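Local coordinates for protein CurM Sulfotransferase (Moorea producta, PDB 4GBM) that probably transfers a sulfo group from PAPS to an intermediate of the curacin biosynthetic pathway, as the sulfotransferase domain of a polyketide synthase, at residues D223-P228 / S281-W286. The protein carries 2 engineered substitutions. Sequence-based numbering, arbitrary orientation.
Sequences DLVKKP and SLADKW. With A3P (adenosine-3'-5'-diphosphate), chain G.
Lys226 reaches across to Ala283 and Asp284. Its CB is still too far from Ala283 to touch it; contact begins at CG. CG lies 3.9 Å from Ala283 CB, and CD keeps to the same methyl. A slight bend at chi3 (148°) leaves the otherwise extended chain running on toward Asp284. CE passes the carboxylate, and NZ closes a salt bridge to Asp284 OD1 at 2.8 Å. The ammonium meets OD1 on its syn side, 20° out of the carboxylate plane. A second, weak hydrogen bond runs from Lys226 NZ to Asp284 OD2 at 3.2 Å. The two side chains meet at about a right angle. Lys287 forms a long, weak ion pair with the same OD2.

Deeper in, toward the nucleotide, the contact is apolar. Val225 divides its two methyls between protein and ligand. CG2 packs on Ala283 CB at 3.6 Å. CG1, anti to the carbonyl carbon (chi1 -56°), points to the adenine, with Val225 CG1 3.7 Å from C2 of adenosine-3'-5'-diphosphate. Leu282 adds a ligand contact from the other segment: its CD2 is 3.5 Å from both O2' and N3 of the nucleotide. Val225 and Leu282 thus join the pocket for the nucleotide product, PAP, on the protein's P-loop-type sulfotransferase fold.

Segment 223-228 includes the end of helix 221-226, which follows the edge strand 216-220 of the parallel sheet. Residues 281-286 belong to the long connection between helices 228-239 and 297-305. Leu47 of helix 45-53 also touches Val225, while Trp286 stacks on His165 and packs against helix 166-175.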
loop_
_atom_site.group_PDB
_atom_site.type_symbol
_atom_site.label_atom_id
_atom_site.label_comp_id
_atom_site.label_asym_id
_atom_site.label_seq_id
_atom_site.Cartn_x
_atom_site.Cartn_y
_atom_site.Cartn_z
ATOM N N ASP A 223 -14.047 -1.682 9.040
ATOM C CA ASP A 223 -13.793 -1.210 10.404
ATOM C C ASP A 223 -13.007 0.103 10.379
ATOM O O ASP A 223 -13.293 1.022 11.151
ATOM C CB ASP A 223 -12.993 -2.242 11.207
ATOM C CG ASP A 223 -13.759 -3.515 11.489
ATOM O OD1 ASP A 223 -15.015 -3.521 11.432
ATOM O OD2 ASP A 223 -13.078 -4.521 11.805
ATOM N N LEU A 224 -12.018 0.195 9.491
ATOM C CA LEU A 224 -11.192 1.400 9.399
ATOM C C LEU A 224 -12.024 2.660 9.183
ATOM O O LEU A 224 -11.779 3.687 9.823
ATOM C CB LEU A 224 -10.153 1.268 8.276
ATOM C CG LEU A 224 -9.233 2.477 8.041
ATOM C CD1 LEU A 224 -8.359 2.737 9.267
ATOM C CD2 LEU A 224 -8.382 2.253 6.800
ATOM N N VAL A 225 -13.002 2.591 8.284
ATOM C CA VAL A 225 -13.766 3.799 7.968
ATOM C C VAL A 225 -14.985 4.023 8.869
ATOM O O VAL A 225 -15.433 5.167 9.033
ATOM C CB VAL A 225 -14.121 3.915 6.460
ATOM C CG1 VAL A 225 -12.846 3.852 5.613
ATOM C CG2 VAL A 225 -15.114 2.826 6.031
ATOM N N LYS A 226 -15.516 2.948 9.452
ATOM C CA LYS A 226 -16.646 3.066 10.395
ATOM C C LYS A 226 -16.227 3.372 11.834
ATOM O O LYS A 226 -16.952 4.072 12.560
ATOM C CB LYS A 226 -17.503 1.802 10.387
ATOM C CG LYS A 226 -18.359 1.631 9.142
ATOM C CD LYS A 226 -19.098 0.305 9.207
ATOM C CE LYS A 226 -20.435 0.371 8.518
ATOM N NZ LYS A 226 -21.223 -0.859 8.821
ATOM N N LYS A 227 -15.086 2.816 12.242
ATOM C CA LYS A 227 -14.568 2.977 13.605
ATOM C C LYS A 227 -13.064 3.302 13.575
ATOM O O LYS A 227 -12.255 2.564 14.151
ATOM C CB LYS A 227 -14.802 1.698 14.417
ATOM C CG LYS A 227 -16.265 1.299 14.601
ATOM C CD LYS A 227 -16.393 0.074 15.508
ATOM C CE LYS A 227 -15.734 -1.163 14.898
ATOM N NZ LYS A 227 -15.718 -2.314 15.850
ATOM N N PRO A 228 -12.679 4.407 12.907
ATOM C CA PRO A 228 -11.248 4.695 12.778
ATOM C C PRO A 228 -10.521 4.850 14.116
ATOM O O PRO A 228 -9.376 4.422 14.221
ATOM C CB PRO A 228 -11.206 5.997 11.959
ATOM C CG PRO A 228 -12.574 6.595 12.118
ATOM C CD PRO A 228 -13.513 5.435 12.251
ATOM N N SER A 281 -19.373 5.823 4.496
ATOM C CA SER A 281 -20.418 5.325 3.599
ATOM C C SER A 281 -19.904 4.312 2.600
ATOM O O SER A 281 -20.692 3.567 2.011
ATOM C CB SER A 281 -21.094 6.478 2.855
ATOM O OG SER A 281 -21.599 7.413 3.782
ATOM N N LEU A 282 -18.586 4.283 2.407
ATOM C CA LEU A 282 -17.991 3.376 1.429
ATOM C C LEU A 282 -17.822 1.951 1.969
ATOM O O LEU A 282 -17.569 1.016 1.201
ATOM C CB LEU A 282 -16.656 3.938 0.934
ATOM C CG LEU A 282 -16.716 4.990 -0.189
ATOM C CD1 LEU A 282 -17.759 6.075 0.034
ATOM C CD2 LEU A 282 -15.339 5.610 -0.413
ATOM N N ALA A 283 -17.978 1.783 3.279
ATOM C CA ALA A 283 -17.827 0.455 3.898
ATOM C C ALA A 283 -18.880 -0.547 3.430
ATOM O O ALA A 283 -18.537 -1.633 2.961
ATOM C CB ALA A 283 -17.851 0.562 5.421
ATOM N N ASP A 284 -20.150 -0.166 3.552
ATOM C CA ASP A 284 -21.278 -1.094 3.385
ATOM C C ASP A 284 -21.717 -1.304 1.940
ATOM O O ASP A 284 -22.765 -1.910 1.701
ATOM C CB ASP A 284 -22.495 -0.607 4.185
ATOM C CG ASP A 284 -22.371 -0.846 5.683
ATOM O OD1 ASP A 284 -21.438 -1.540 6.131
ATOM O OD2 ASP A 284 -23.237 -0.334 6.422
ATOM N N LYS A 285 -20.933 -0.817 0.982
ATOM C CA LYS A 285 -21.313 -0.910 -0.433
ATOM C C LYS A 285 -21.544 -2.345 -0.882
ATOM O O LYS A 285 -22.398 -2.599 -1.729
ATOM C CB LYS A 285 -20.280 -0.217 -1.316
ATOM C CG LYS A 285 -20.366 1.303 -1.194
ATOM C CD LYS A 285 -19.226 2.004 -1.909
ATOM C CE LYS A 285 -19.449 2.062 -3.410
ATOM N NZ LYS A 285 -18.544 3.080 -4.013
ATOM N N TRP A 286 -20.809 -3.277 -0.281
ATOM C CA TRP A 286 -20.946 -4.699 -0.599
ATOM C C TRP A 286 -22.351 -5.249 -0.340
ATOM O O TRP A 286 -22.729 -6.267 -0.918
ATOM C CB TRP A 286 -19.913 -5.528 0.171
ATOM C CG TRP A 286 -20.056 -5.449 1.662
ATOM C CD1 TRP A 286 -19.441 -4.553 2.497
ATOM C CD2 TRP A 286 -20.863 -6.290 2.505
ATOM N NE1 TRP A 286 -19.806 -4.787 3.794
ATOM C CE2 TRP A 286 -20.680 -5.842 3.834
ATOM C CE3 TRP A 286 -21.722 -7.376 2.268
ATOM C CZ2 TRP A 286 -21.322 -6.439 4.924
ATOM C CZ3 TRP A 286 -22.360 -7.972 3.356
ATOM C CH2 TRP A 286 -22.159 -7.495 4.669
HETATM P P1 A3P G . -12.987 3.943 -5.057
HETATM O O1P A3P G . -12.792 3.352 -6.430
HETATM O O2P A3P G . -12.731 5.428 -5.000
HETATM O O3P A3P G . -14.261 3.494 -4.398
HETATM P P2 A3P G . -6.470 2.008 -2.646
HETATM O O4P A3P G . -6.032 0.756 -1.955
HETATM O O5P A3P G . -6.412 1.976 -4.147
HETATM O O6P A3P G . -5.864 3.250 -2.050
HETATM O "O5'" A3P G . -8.056 2.102 -2.343
HETATM C "C5'" A3P G . -8.846 3.066 -3.047
HETATM C "C4'" A3P G . -10.197 3.084 -2.376
HETATM O "O4'" A3P G . -10.063 3.695 -1.087
HETATM C "C3'" A3P G . -11.197 3.965 -3.099
HETATM O "O3'" A3P G . -11.791 3.254 -4.195
HETATM C "C2'" A3P G . -12.165 4.299 -1.970
HETATM O "O2'" A3P G . -13.194 3.311 -1.869
HETATM C "C1'" A3P G . -11.316 4.248 -0.705
HETATM N N9 A3P G . -11.098 5.618 -0.175
HETATM C C8 A3P G . -10.313 6.589 -0.687
HETATM N N7 A3P G . -10.388 7.727 0.054
HETATM C C5 A3P G . -11.247 7.473 1.064
HETATM C C6 A3P G . -11.792 8.221 2.222
HETATM N N6 A3P G . -11.404 9.500 2.448
HETATM N N1 A3P G . -12.670 7.572 3.032
HETATM C C2 A3P G . -13.047 6.290 2.822
HETATM N N3 A3P G . -12.583 5.554 1.790
HETATM C C4 A3P G . -11.701 6.089 0.915
#